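Long-range contacts in fumarate lyase (Mesorhizobium sp., PDB 3C8T), which is of undetermined specific function but belongs to the fumarate lyase superfamily, mainly helical proteins that assemble as tetramers around a bundle of long helices: residues 58-62 against 86-91; 116-120 against 182-186; 130-135 against 167-172; 225-229 against 307-313; 295-299 against 327-332. One frame throughout, in Å; residues are numbered along the deposited sequence.

Interaction 1: 58-62 against 86-91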
# COMPACT_ATOMS: atom_id res chain seq x y z
N ALA A 58 -30.48 35.56 -7.29
CA ALA A 58 -31.18 34.38 -6.75
C ALA A 58 -30.25 33.59 -5.81
O ALA A 58 -30.68 33.11 -4.76
CB ALA A 58 -31.70 33.47 -7.88
N ALA A 59 -28.97 33.47 -6.20
CA ALA A 59 -27.98 32.75 -5.37
C ALA A 59 -27.74 33.42 -4.00
O ALA A 59 -27.51 32.71 -3.03
CB ALA A 59 -26.67 32.56 -6.12
N ARG A 60 -27.79 34.76 -3.92
CA ARG A 60 -27.62 35.45 -2.61
C ARG A 60 -28.67 34.97 -1.60
O ARG A 60 -28.36 34.79 -0.42
CB ARG A 60 -27.68 36.98 -2.72
CG ARG A 60 -26.59 37.59 -3.58
CD ARG A 60 -26.67 39.09 -3.60
NE ARG A 60 -26.17 39.67 -2.36
CZ ARG A 60 -26.42 40.92 -1.96
NH1 ARG A 60 -27.20 41.73 -2.68
NH2 ARG A 60 -25.90 41.36 -0.82
N THR A 61 -29.89 34.70 -2.08
CA THR A 61 -30.99 34.28 -1.21
C THR A 61 -31.22 32.77 -1.19
O THR A 61 -32.07 32.29 -0.44
CB THR A 61 -32.33 35.05 -1.56
OG1 THR A 61 -32.64 34.89 -2.96
CG2 THR A 61 -32.18 36.56 -1.26
N PHE A 62 -30.48 32.03 -2.02
CA PHE A 62 -30.75 30.59 -2.25
C PHE A 62 -30.27 29.73 -1.11
O PHE A 62 -29.14 29.87 -0.65
CB PHE A 62 -30.14 30.09 -3.59
CG PHE A 62 -30.27 28.59 -3.82
CD1 PHE A 62 -31.52 27.97 -3.88
CD2 PHE A 62 -29.14 27.79 -3.99
CE1 PHE A 62 -31.62 26.61 -4.08
CE2 PHE A 62 -29.25 26.42 -4.21
CZ PHE A 62 -30.48 25.84 -4.25
N GLN A 86 -32.77 22.91 -8.56
CA GLN A 86 -33.25 23.69 -7.41
C GLN A 86 -32.90 25.16 -7.62
O GLN A 86 -33.73 26.04 -7.44
CB GLN A 86 -32.68 23.16 -6.09
CG GLN A 86 -33.16 21.75 -5.65
CD GLN A 86 -32.77 21.44 -4.21
OE1 GLN A 86 -32.57 22.36 -3.42
NE2 GLN A 86 -32.68 20.15 -3.85
N LEU A 87 -31.68 25.45 -8.05
CA LEU A 87 -31.31 26.84 -8.30
C LEU A 87 -32.09 27.49 -9.46
O LEU A 87 -32.37 28.70 -9.44
CB LEU A 87 -29.81 26.97 -8.52
CG LEU A 87 -29.22 28.38 -8.53
CD1 LEU A 87 -29.77 29.26 -7.38
CD2 LEU A 87 -27.71 28.33 -8.48
N SER A 88 -32.40 26.70 -10.48
CA SER A 88 -33.16 27.24 -11.60
C SER A 88 -34.58 27.67 -11.13
O SER A 88 -35.02 28.79 -11.40
CB SER A 88 -33.23 26.22 -12.74
OG SER A 88 -34.15 26.65 -13.74
N ALA A 89 -35.25 26.76 -10.42
CA ALA A 89 -36.58 27.00 -9.86
C ALA A 89 -36.61 28.29 -9.04
O ALA A 89 -37.52 29.10 -9.18
CB ALA A 89 -36.98 25.82 -8.98
N HIS A 90 -35.59 28.49 -8.22
CA HIS A 90 -35.51 29.65 -7.37
C HIS A 90 -35.29 30.95 -8.14
O HIS A 90 -35.77 31.99 -7.71
CB HIS A 90 -34.37 29.45 -6.37
CG HIS A 90 -34.20 30.57 -5.40
ND1 HIS A 90 -34.82 30.59 -4.17
CD2 HIS A 90 -33.45 31.70 -5.47
CE1 HIS A 90 -34.47 31.69 -3.53
NE2 HIS A 90 -33.64 32.38 -4.29
N ALA A 91 -34.56 30.89 -9.26
CA ALA A 91 -34.19 32.10 -10.01
C ALA A 91 -35.23 32.58 -11.03
O ALA A 91 -35.07 33.65 -11.64
CB ALA A 91 -32.83 31.92 -10.71
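Thr61 OG1 and His90 NE2 share a hydrogen bond of 3.0 Å, with the direction of the proton left open. The hydroxyl meets the imidazole at its edge, near the ring plane, and is set there by a chi1 of 55° that places OG1 between the backbone N and the carbonyl carbon of Thr61. His90 NE2 also lies 3.1 Å from Ala58 O, a backbone oxygen near the end of helix 49-61, which puts the ring tip close to the last turn of that helix. Phe62 CA sits over one face of the imidazole, 4.2 Å from its centroid, and the Phe62 ring turns an edge toward the same histidine, the planes 60° apart. Helix 49-61 thus ends against helix 80-91, where Leu87 and His90 supply most of the receiving surface in this helical part of the lyase fold. Alanine suits positions 58 and 91, where the backbones come close and the two CB atoms, Ala58 CB and Ala91 CB, press together at 3.4 Å. Phe62 carries the larger apolar part of the contact. Leu87 CD1 lies over one face of its ring, 4.0 Å from the centroid, and Gln86 CB approaches Phe62 CZ to 3.9 Å. The amide of Gln86 is occupied beyond this pair, its OE1 accepting from Glu65 N, while Val31 of helix 23-43 touches both Phe62 and Leu87.

Interaction 2: 116-120 against 182-186; sequences IRDGL and SPRVL
Leu186 and Val185 pack against Ile116, Arg117 and Leu120 in a mainly apolar contact that fastens the end of helix 160-185 to the side of helix 104-140. Leu186, the first residue to leave the helix, has CG anti to the carbonyl carbon (chi1 -58°), a torsion that turns the isobutyl group toward helix 104-140; there Leu186 CD2 lies 3.6 Å from Arg117 N and 3.8 Å from Arg117 CB. The two side chains cross at about a right angle, and the leucine meets only the aliphatic root of the arginine, whose guanidinium goes on to Leu215 O. Val185 divides its branches between two neighbours. Its CG1 stands 4.1 Å from Leu120 CD1, and its CG2 lies 4.2 Å from Ile116 CD1, so a beta-branched residue serves two partners one helical turn apart. Ser182 adds a small polar group to this row: OG lies 3.7 Å from Leu120 CD1, but its hydrogen bond goes back to Leu178 O in its own helix. That helix is kinked where Pro183, which has no N-H, interrupts the backbone bonding, and the chain leaving it is held by backbone bonds between Leu186 and Gly218. No hydrogen bond joins the two segments. Their association therefore rests on shape and on burial of methyl groups, while the polar groups at its margin find their partners in other parts of the chain.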
# COMPACT_ATOMS: atom_id res chain seq x y z
N ILE A 116 -10.02 22.65 -1.37
CA ILE A 116 -8.55 22.49 -1.27
C ILE A 116 -7.80 23.81 -0.95
O ILE A 116 -6.84 23.80 -0.17
CB ILE A 116 -7.95 21.79 -2.54
CG1 ILE A 116 -8.50 20.32 -2.66
CG2 ILE A 116 -6.44 21.72 -2.49
CD1 ILE A 116 -8.13 19.60 -3.98
N ARG A 117 -8.23 24.93 -1.54
CA ARG A 117 -7.69 26.23 -1.15
C ARG A 117 -7.85 26.51 0.35
O ARG A 117 -6.88 26.90 1.03
CB ARG A 117 -8.31 27.36 -1.97
CG ARG A 117 -7.64 28.68 -1.66
CD ARG A 117 -7.73 29.65 -2.81
NE ARG A 117 -9.11 29.96 -3.10
CZ ARG A 117 -9.49 30.74 -4.10
NH1 ARG A 117 -8.57 31.29 -4.88
NH2 ARG A 117 -10.77 30.96 -4.32
N ASP A 118 -9.07 26.34 0.86
CA ASP A 118 -9.29 26.45 2.31
C ASP A 118 -8.54 25.35 3.10
O ASP A 118 -7.98 25.63 4.14
CB ASP A 118 -10.79 26.40 2.66
CG ASP A 118 -11.60 27.56 2.03
OD1 ASP A 118 -10.98 28.50 1.45
OD2 ASP A 118 -12.86 27.52 2.10
N GLY A 119 -8.59 24.10 2.62
CA GLY A 119 -7.84 23.00 3.25
C GLY A 119 -6.34 23.30 3.39
O GLY A 119 -5.73 23.04 4.41
N LEU A 120 -5.75 23.84 2.34
CA LEU A 120 -4.33 24.12 2.35
C LEU A 120 -3.99 25.31 3.28
O LEU A 120 -2.89 25.34 3.83
CB LEU A 120 -3.80 24.35 0.92
CG LEU A 120 -3.50 23.10 0.08
CD1 LEU A 120 -3.09 23.57 -1.30
CD2 LEU A 120 -2.40 22.24 0.69
N SER A 182 0.77 24.60 -4.33
CA SER A 182 -0.44 25.44 -4.44
C SER A 182 -0.77 26.01 -5.84
O SER A 182 -1.92 25.93 -6.24
CB SER A 182 -0.41 26.60 -3.43
OG SER A 182 -0.54 26.14 -2.09
N PRO A 183 0.20 26.60 -6.58
CA PRO A 183 -0.24 27.07 -7.90
C PRO A 183 -0.53 25.93 -8.86
O PRO A 183 -1.14 26.18 -9.90
CB PRO A 183 0.98 27.87 -8.45
CG PRO A 183 1.91 28.06 -7.25
CD PRO A 183 1.63 26.89 -6.34
N ARG A 184 -0.06 24.71 -8.59
CA ARG A 184 -0.37 23.62 -9.53
C ARG A 184 -1.82 23.11 -9.33
O ARG A 184 -2.58 22.94 -10.32
CB ARG A 184 0.68 22.49 -9.57
CG ARG A 184 1.93 22.84 -10.46
CD ARG A 184 2.92 21.68 -10.50
NE ARG A 184 3.33 21.23 -9.15
CZ ARG A 184 4.46 21.57 -8.53
NH1 ARG A 184 5.34 22.39 -9.10
NH2 ARG A 184 4.73 21.10 -7.31
N VAL A 185 -2.19 22.90 -8.07
CA VAL A 185 -3.47 22.33 -7.77
C VAL A 185 -4.59 23.38 -7.83
O VAL A 185 -5.73 23.02 -8.13
CB VAL A 185 -3.48 21.52 -6.41
CG1 VAL A 185 -3.28 22.44 -5.21
CG2 VAL A 185 -4.79 20.71 -6.25
N LEU A 186 -4.28 24.66 -7.58
CA LEU A 186 -5.37 25.66 -7.50
C LEU A 186 -5.71 26.29 -8.85
O LEU A 186 -5.46 27.49 -9.08
CB LEU A 186 -5.12 26.69 -6.40
CG LEU A 186 -4.95 26.11 -4.98
CD1 LEU A 186 -4.51 27.21 -4.00
CD2 LEU A 186 -6.22 25.40 -4.46

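Interaction 3: 130-135 against 167-172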
# COMPACT_ATOMS: atom_id res chain seq x y z
N VAL A 130 3.23 24.11 14.40
CA VAL A 130 4.20 23.02 14.66
C VAL A 130 5.65 23.57 14.71
O VAL A 130 6.38 23.33 15.69
CB VAL A 130 4.02 21.76 13.71
CG1 VAL A 130 5.18 20.74 13.88
CG2 VAL A 130 2.73 21.06 14.05
N ARG A 131 6.03 24.33 13.67
CA ARG A 131 7.36 24.95 13.59
C ARG A 131 7.62 25.85 14.80
O ARG A 131 8.69 25.77 15.41
CB ARG A 131 7.54 25.72 12.27
CG ARG A 131 7.46 24.85 11.05
CD ARG A 131 7.29 25.66 9.77
NE ARG A 131 8.55 26.27 9.38
CZ ARG A 131 8.65 27.35 8.61
NH1 ARG A 131 7.56 27.96 8.15
NH2 ARG A 131 9.86 27.83 8.29
N LYS A 132 6.64 26.68 15.17
CA LYS A 132 6.78 27.53 16.38
C LYS A 132 7.06 26.74 17.66
O LYS A 132 7.99 27.08 18.41
CB LYS A 132 5.56 28.44 16.57
CG LYS A 132 5.70 29.75 15.82
CD LYS A 132 4.40 30.59 15.82
CE LYS A 132 3.88 30.82 14.37
NZ LYS A 132 3.16 32.16 14.27
N ALA A 133 6.26 25.71 17.94
CA ALA A 133 6.48 24.92 19.14
C ALA A 133 7.82 24.16 19.10
O ALA A 133 8.46 23.98 20.13
CB ALA A 133 5.30 23.99 19.41
N LEU A 134 8.27 23.78 17.90
CA LEU A 134 9.55 23.10 17.76
C LEU A 134 10.73 24.06 17.97
O LEU A 134 11.73 23.70 18.67
CB LEU A 134 9.68 22.36 16.42
CG LEU A 134 8.83 21.10 16.29
CD1 LEU A 134 8.80 20.56 14.83
CD2 LEU A 134 9.32 20.05 17.28
N ALA A 135 10.61 25.26 17.38
CA ALA A 135 11.64 26.28 17.60
C ALA A 135 11.77 26.64 19.11
O ALA A 135 12.88 26.80 19.63
CB ALA A 135 11.36 27.50 16.75
N TRP A 167 13.78 17.64 14.02
CA TRP A 167 12.35 17.56 13.76
C TRP A 167 11.90 18.84 13.04
O TRP A 167 11.21 18.79 12.04
CB TRP A 167 11.58 17.47 15.08
CG TRP A 167 11.83 16.23 15.93
CD1 TRP A 167 12.31 15.01 15.52
CD2 TRP A 167 11.48 16.08 17.31
NE1 TRP A 167 12.35 14.12 16.60
CE2 TRP A 167 11.84 14.76 17.70
CE3 TRP A 167 10.94 16.94 18.27
CZ2 TRP A 167 11.65 14.29 19.00
CZ3 TRP A 167 10.77 16.48 19.57
CH2 TRP A 167 11.13 15.16 19.92
N LEU A 168 12.32 19.99 13.56
CA LEU A 168 11.98 21.25 12.98
C LEU A 168 12.42 21.39 11.49
O LEU A 168 11.67 21.95 10.67
CB LEU A 168 12.61 22.38 13.82
CG LEU A 168 12.46 23.83 13.34
CD1 LEU A 168 10.94 24.25 13.07
CD2 LEU A 168 13.20 24.82 14.28
N SER A 169 13.61 20.90 11.16
CA SER A 169 14.18 21.09 9.84
C SER A 169 13.34 20.51 8.72
O SER A 169 13.23 21.12 7.64
CB SER A 169 15.60 20.53 9.77
OG SER A 169 15.57 19.12 9.76
N ALA A 170 12.75 19.35 8.98
CA ALA A 170 11.75 18.69 8.13
C ALA A 170 10.53 19.58 7.85
O ALA A 170 10.03 19.62 6.71
CB ALA A 170 11.28 17.34 8.80
N PHE A 171 10.03 20.23 8.90
CA PHE A 171 8.81 21.07 8.80
C PHE A 171 9.08 22.40 8.11
O PHE A 171 8.21 22.92 7.40
CB PHE A 171 8.14 21.24 10.16
CG PHE A 171 7.48 19.99 10.60
CD1 PHE A 171 6.22 19.64 10.09
CD2 PHE A 171 8.15 19.09 11.44
CE1 PHE A 171 5.62 18.44 10.45
CE2 PHE A 171 7.57 17.89 11.79
CZ PHE A 171 6.30 17.56 11.31
N ASP A 172 10.29 22.92 8.28
CA ASP A 172 10.77 24.01 7.45
C ASP A 172 10.73 23.60 6.00
O ASP A 172 10.31 24.39 5.17
CB ASP A 172 12.21 24.38 7.82
CG ASP A 172 12.31 25.03 9.22
OD1 ASP A 172 11.31 25.61 9.70
OD2 ASP A 172 13.40 24.98 9.83
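Arg131 grips Asp172 side-on, two of its nitrogens reaching one carboxylate oxygen: NE donates to OD1 of Asp172 over 2.9 Å and Arg131 NH2 to the same OD1 over 3.0 Å. Asp172 OD1 lies in the guanidinium plane, but the carboxylate is turned 81° from the guanidinium; OD1 offers NE its anti lone pair, while NH2 meets it from above the carboxylate plane. A bend at chi3 (76°) brings the arginine round, its CG passing Phe171 CB at 3.8 Å. Inside the ion pair lies an apolar layer. Val130 CG1 sits over the centre of the Phe171 ring, 3.9 Å from the centroid. Leu134 CD1 reaches Phe171 CD2 at 3.8 Å and its CD2 the edge of the Trp167 indole at CE3, 3.6 Å away, while Leu168 inserts between Arg131 and Ala135. Helices 104-140 and 160-185 are an antiparallel pair of the long-helix bundle, with 153° between the N-to-C directions of 130-135 and 167-172. Farther out, Glu128 pairs with Arg131 NH1, Arg443 with Asp172 OD2, and Asp251 accepts from Trp167 NE1. Acids and bases thus alternate from Glu128 to Arg443, and their charges probably compensate.

Interaction 4: 225-229 against 307-313; sequences HSARD and MIHDFER
Ser226 and His309 form the tight part of this contact, with Ser226 CA over one face of the imidazole, 3.9 Å from its centroid, and Ser226 CB only 3.4 Å from His309 CD2. His225 O also lies over the face of that ring, 3.2 Å from His309 CE1. A small serine lets the flat ring settle onto the backbone, and Arg228 adds its CG beside His309 ND1. The Ser226 hydroxyl lies 2.9 Å from Phe311 O. At a second point of close approach, between Arg228 and Met307, a buried water bridges the main chains, donating to Ser226 O and Met307 O and accepting from Arg228 N. Beside it the flexible Met307 bends at chi3 to rest its CE on Asp229 CB, 3.7 Å away. Both segments are loops: 225-229 leads into helix 229-255, with Arg228 at the N-cap position, and 307-313 links helix 284-306 to helix 315-344 through a type II' turn from Asp310 to Arg313. Phe311 takes the positive phi (55°) of that turn, a place where glycine is common. The looser edge is at the partly exposed Arg313, which holds NH2 over one face of the His225 ring, 3.1 Å from His225 ND1. Here another water joins His225 ND1 to Glu312 O, donating to the carbonyl over 2.8 Å. Gln105 bonds both His225 O and Arg313 NE, Asp106 bonds His225 NE2, and Arg228 reaches Glu321 and Asp109. Asp229 pairs with Arg173 and Arg177 of the second subunit, and Glu312 with Lys163 of that subunit.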
# COMPACT_ATOMS: atom_id res chain seq x y z
N HIS A 225 -9.76 16.69 -16.41
CA HIS A 225 -10.76 15.69 -16.02
C HIS A 225 -10.04 14.35 -15.78
O HIS A 225 -10.39 13.61 -14.86
CB HIS A 225 -11.82 15.51 -17.12
CG HIS A 225 -12.77 16.65 -17.26
ND1 HIS A 225 -13.39 16.95 -18.47
CD2 HIS A 225 -13.23 17.56 -16.38
CE1 HIS A 225 -14.17 18.00 -18.31
NE2 HIS A 225 -14.11 18.38 -17.05
N SER A 226 -9.04 14.05 -16.61
CA SER A 226 -8.32 12.77 -16.54
C SER A 226 -6.80 12.87 -16.32
O SER A 226 -6.11 11.86 -16.40
CB SER A 226 -8.62 11.95 -17.79
OG SER A 226 -7.99 12.54 -18.91
N ALA A 227 -6.31 14.07 -16.03
CA ALA A 227 -4.89 14.34 -15.67
C ALA A 227 -4.84 14.81 -14.21
O ALA A 227 -4.92 16.02 -13.91
CB ALA A 227 -4.28 15.42 -16.63
N ARG A 228 -4.70 13.85 -13.29
CA ARG A 228 -5.01 14.08 -11.86
C ARG A 228 -3.77 14.30 -10.98
O ARG A 228 -3.85 14.16 -9.75
CB ARG A 228 -5.82 12.86 -11.31
CG ARG A 228 -7.06 12.47 -12.17
CD ARG A 228 -8.00 13.67 -12.42
NE ARG A 228 -8.79 14.06 -11.24
CZ ARG A 228 -9.68 15.05 -11.22
NH1 ARG A 228 -9.90 15.79 -12.32
NH2 ARG A 228 -10.39 15.27 -10.09
N ASP A 229 -2.63 14.61 -11.61
CA ASP A 229 -1.36 14.67 -10.91
C ASP A 229 -1.25 15.79 -9.88
O ASP A 229 -0.57 15.64 -8.87
CB ASP A 229 -0.19 14.76 -11.91
CG ASP A 229 -0.39 15.88 -12.95
OD1 ASP A 229 -1.27 15.77 -13.83
OD2 ASP A 229 0.34 16.88 -12.88
N MET A 307 -4.93 8.12 -10.47
CA MET A 307 -4.24 8.72 -11.62
C MET A 307 -4.39 7.92 -12.89
O MET A 307 -4.30 8.48 -13.98
CB MET A 307 -2.73 8.86 -11.34
CG MET A 307 -2.38 9.97 -10.37
SD MET A 307 -0.60 10.15 -10.26
CE MET A 307 -0.39 11.03 -11.81
N ILE A 308 -4.57 6.60 -12.76
CA ILE A 308 -4.77 5.76 -13.96
C ILE A 308 -6.22 5.95 -14.36
O ILE A 308 -7.08 5.13 -14.02
CB ILE A 308 -4.52 4.24 -13.73
CG1 ILE A 308 -3.36 3.96 -12.77
CG2 ILE A 308 -4.31 3.52 -15.03
CD1 ILE A 308 -2.03 4.48 -13.15
N HIS A 309 -6.46 7.05 -15.05
CA HIS A 309 -7.80 7.55 -15.24
C HIS A 309 -8.05 7.58 -16.77
O HIS A 309 -7.65 8.52 -17.51
CB HIS A 309 -7.85 8.93 -14.63
CG HIS A 309 -9.21 9.56 -14.63
ND1 HIS A 309 -9.75 10.16 -13.52
CD2 HIS A 309 -10.12 9.72 -15.63
CE1 HIS A 309 -10.94 10.65 -13.81
NE2 HIS A 309 -11.19 10.40 -15.09
N ASP A 310 -8.70 6.53 -17.25
CA ASP A 310 -8.75 6.25 -18.66
C ASP A 310 -9.65 7.25 -19.43
O ASP A 310 -10.66 7.75 -18.90
CB ASP A 310 -9.11 4.80 -18.90
CG ASP A 310 -10.30 4.36 -18.07
OD1 ASP A 310 -10.14 4.14 -16.83
OD2 ASP A 310 -11.40 4.22 -18.67
N PHE A 311 -9.18 7.62 -20.62
CA PHE A 311 -9.88 8.50 -21.56
C PHE A 311 -10.28 9.84 -20.95
O PHE A 311 -9.46 10.46 -20.27
CB PHE A 311 -11.02 7.77 -22.27
CG PHE A 311 -10.53 6.59 -23.06
CD1 PHE A 311 -9.78 6.79 -24.23
CD2 PHE A 311 -10.73 5.29 -22.61
CE1 PHE A 311 -9.28 5.72 -24.95
CE2 PHE A 311 -10.24 4.18 -23.33
CZ PHE A 311 -9.49 4.41 -24.50
N GLU A 312 -11.52 10.27 -21.18
CA GLU A 312 -11.88 11.65 -20.94
C GLU A 312 -12.62 11.77 -19.59
O GLU A 312 -12.83 12.88 -19.08
CB GLU A 312 -12.65 12.24 -22.13
CG GLU A 312 -11.77 12.54 -23.38
CD GLU A 312 -10.98 11.31 -23.91
OE1 GLU A 312 -11.59 10.40 -24.55
OE2 GLU A 312 -9.76 11.25 -23.67
N ARG A 313 -12.92 10.62 -18.99
CA ARG A 313 -13.54 10.53 -17.64
C ARG A 313 -13.68 9.05 -17.38
O ARG A 313 -14.18 8.29 -18.25
CB ARG A 313 -14.94 11.16 -17.59
CG ARG A 313 -15.55 11.37 -16.15
CD ARG A 313 -16.72 12.42 -16.18
NE ARG A 313 -16.23 13.68 -16.75
CZ ARG A 313 -16.63 14.21 -17.90
NH1 ARG A 313 -17.62 13.66 -18.61
NH2 ARG A 313 -16.06 15.35 -18.34
O HOH W 1 -12.43 15.26 -20.48
O HOH W 2 -3.84 11.22 -14.40

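Interaction 5: 295-299 against 327-332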
# COMPACT_ATOMS: atom_id res chain seq x y z
N ILE A 295 -2.77 6.00 7.77
CA ILE A 295 -4.04 6.18 7.07
C ILE A 295 -3.87 7.22 5.94
O ILE A 295 -4.40 7.05 4.83
CB ILE A 295 -5.16 6.68 8.03
CG1 ILE A 295 -5.50 5.65 9.11
CG2 ILE A 295 -6.39 7.12 7.23
CD1 ILE A 295 -5.88 4.34 8.57
N VAL A 296 -3.15 8.30 6.24
CA VAL A 296 -2.80 9.31 5.22
C VAL A 296 -1.95 8.67 4.12
O VAL A 296 -2.23 8.85 2.94
CB VAL A 296 -2.07 10.54 5.83
CG1 VAL A 296 -1.82 11.60 4.73
CG2 VAL A 296 -2.93 11.15 6.91
N ARG A 297 -0.94 7.88 4.50
CA ARG A 297 -0.17 7.11 3.53
C ARG A 297 -1.11 6.30 2.62
O ARG A 297 -0.92 6.27 1.42
CB ARG A 297 0.82 6.19 4.23
CG ARG A 297 1.67 5.30 3.27
CD ARG A 297 2.24 4.05 4.01
NE ARG A 297 1.16 3.08 4.27
CZ ARG A 297 1.17 2.05 5.13
NH1 ARG A 297 2.24 1.77 5.88
NH2 ARG A 297 0.07 1.32 5.25
N ASN A 298 -2.10 5.63 3.20
CA ASN A 298 -3.08 4.87 2.40
C ASN A 298 -3.87 5.79 1.47
O ASN A 298 -4.13 5.44 0.33
CB ASN A 298 -4.07 4.15 3.30
CG ASN A 298 -3.51 2.86 3.89
OD1 ASN A 298 -2.35 2.45 3.61
ND2 ASN A 298 -4.32 2.21 4.70
N HIS A 299 -4.28 6.97 1.95
CA HIS A 299 -4.95 7.91 1.02
C HIS A 299 -4.01 8.33 -0.14
O HIS A 299 -4.48 8.54 -1.25
CB HIS A 299 -5.59 9.11 1.75
CG HIS A 299 -6.66 8.69 2.73
ND1 HIS A 299 -7.77 7.96 2.36
CD2 HIS A 299 -6.78 8.89 4.07
CE1 HIS A 299 -8.53 7.73 3.42
NE2 HIS A 299 -7.94 8.28 4.47
N GLU A 327 -10.67 12.85 3.22
CA GLU A 327 -10.17 12.14 4.40
C GLU A 327 -8.66 12.33 4.60
O GLU A 327 -8.21 12.48 5.72
CB GLU A 327 -10.53 10.65 4.31
CG GLU A 327 -12.03 10.40 4.33
CD GLU A 327 -12.39 8.93 4.07
OE1 GLU A 327 -11.65 8.03 4.56
OE2 GLU A 327 -13.42 8.67 3.39
N GLY A 328 -7.86 12.32 3.53
CA GLY A 328 -6.42 12.69 3.65
C GLY A 328 -6.29 14.03 4.37
O GLY A 328 -5.45 14.16 5.27
N PHE A 329 -7.13 15.00 3.99
CA PHE A 329 -7.11 16.34 4.61
C PHE A 329 -7.53 16.36 6.06
O PHE A 329 -6.88 17.01 6.87
CB PHE A 329 -7.94 17.38 3.81
CG PHE A 329 -7.14 18.17 2.78
CD1 PHE A 329 -6.38 19.29 3.16
CD2 PHE A 329 -7.13 17.79 1.44
CE1 PHE A 329 -5.65 20.03 2.21
CE2 PHE A 329 -6.37 18.49 0.49
CZ PHE A 329 -5.64 19.62 0.87
N ALA A 330 -8.63 15.68 6.37
CA ALA A 330 -9.16 15.63 7.71
C ALA A 330 -8.19 14.99 8.70
O ALA A 330 -7.96 15.53 9.80
CB ALA A 330 -10.49 14.86 7.71
N VAL A 331 -7.67 13.82 8.33
CA VAL A 331 -6.71 13.09 9.17
C VAL A 331 -5.36 13.83 9.27
O VAL A 331 -4.81 13.98 10.37
CB VAL A 331 -6.49 11.67 8.62
CG1 VAL A 331 -5.38 10.95 9.43
CG2 VAL A 331 -7.81 10.87 8.62
N ALA A 332 -4.83 14.32 8.15
CA ALA A 332 -3.57 15.05 8.28
C ALA A 332 -3.68 16.30 9.15
O ALA A 332 -2.77 16.62 9.90
CB ALA A 332 -2.97 15.40 6.88
O HOH W 3 -9.78 7.89 6.48
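His299 lays one face of its imidazole over the backbone of Gly328, its CD2 3.6 Å from Gly328 N. CG of the histidine is anti to the carbonyl carbon (chi1 -62°), which sends the ring across to the facing helix, and glycine, having no side chain, lets it settle on the main chain. The ring also meets Glu327, whose extended chain crosses it at about a right angle: Glu327 CB is 3.5 Å from His299 NE2, and OE1 stands 3.3 Å from His299 CE1. No direct bond joins ring and carboxylate, whose planes are 83° apart. Instead a water in the ring plane bridges the two, 2.8 Å from His299 NE2 and donating to Glu327 OE1 over 2.7 Å. Val296 and Val331 lie alongside one another, pointing opposite ways. With CG1 of Val296 anti to its backbone N (chi1 -176°), CG2 is left to press on Val331 CG1 at 3.5 Å. The axes of 295-299 and 327-332, on helices 284-306 and 315-344, run antiparallel and come within 9.1 Å. Nearby, Arg297 forms salt bridges with Asp305 of the second and third subunits, in keeping with the central helical bundle of fumarate lyase tetramers.

Interactions 2 and 3 join the same two helices, 104-140 and 160-185, at points whose centres lie 22 Å apart, with interaction 3 falling between the two segments of interaction 2 along the chain. Interaction 1 comes first in sequence, between helices 49-61 and 80-91, and is remote: its centre is 28 Å from that of interaction 2 and 47 Å from that of interaction 3. Interactions 4 and 5 alternate in the order 225-229, 295-299, 307-313, 327-332; loop 307-313 joins the two helices of interaction 5. Interactions 2 and 5 touch where Phe329 packs on Gly119. The long helices are thus tied together at successive levels, and interactions 2 to 5 all have residues within reach of the second subunit.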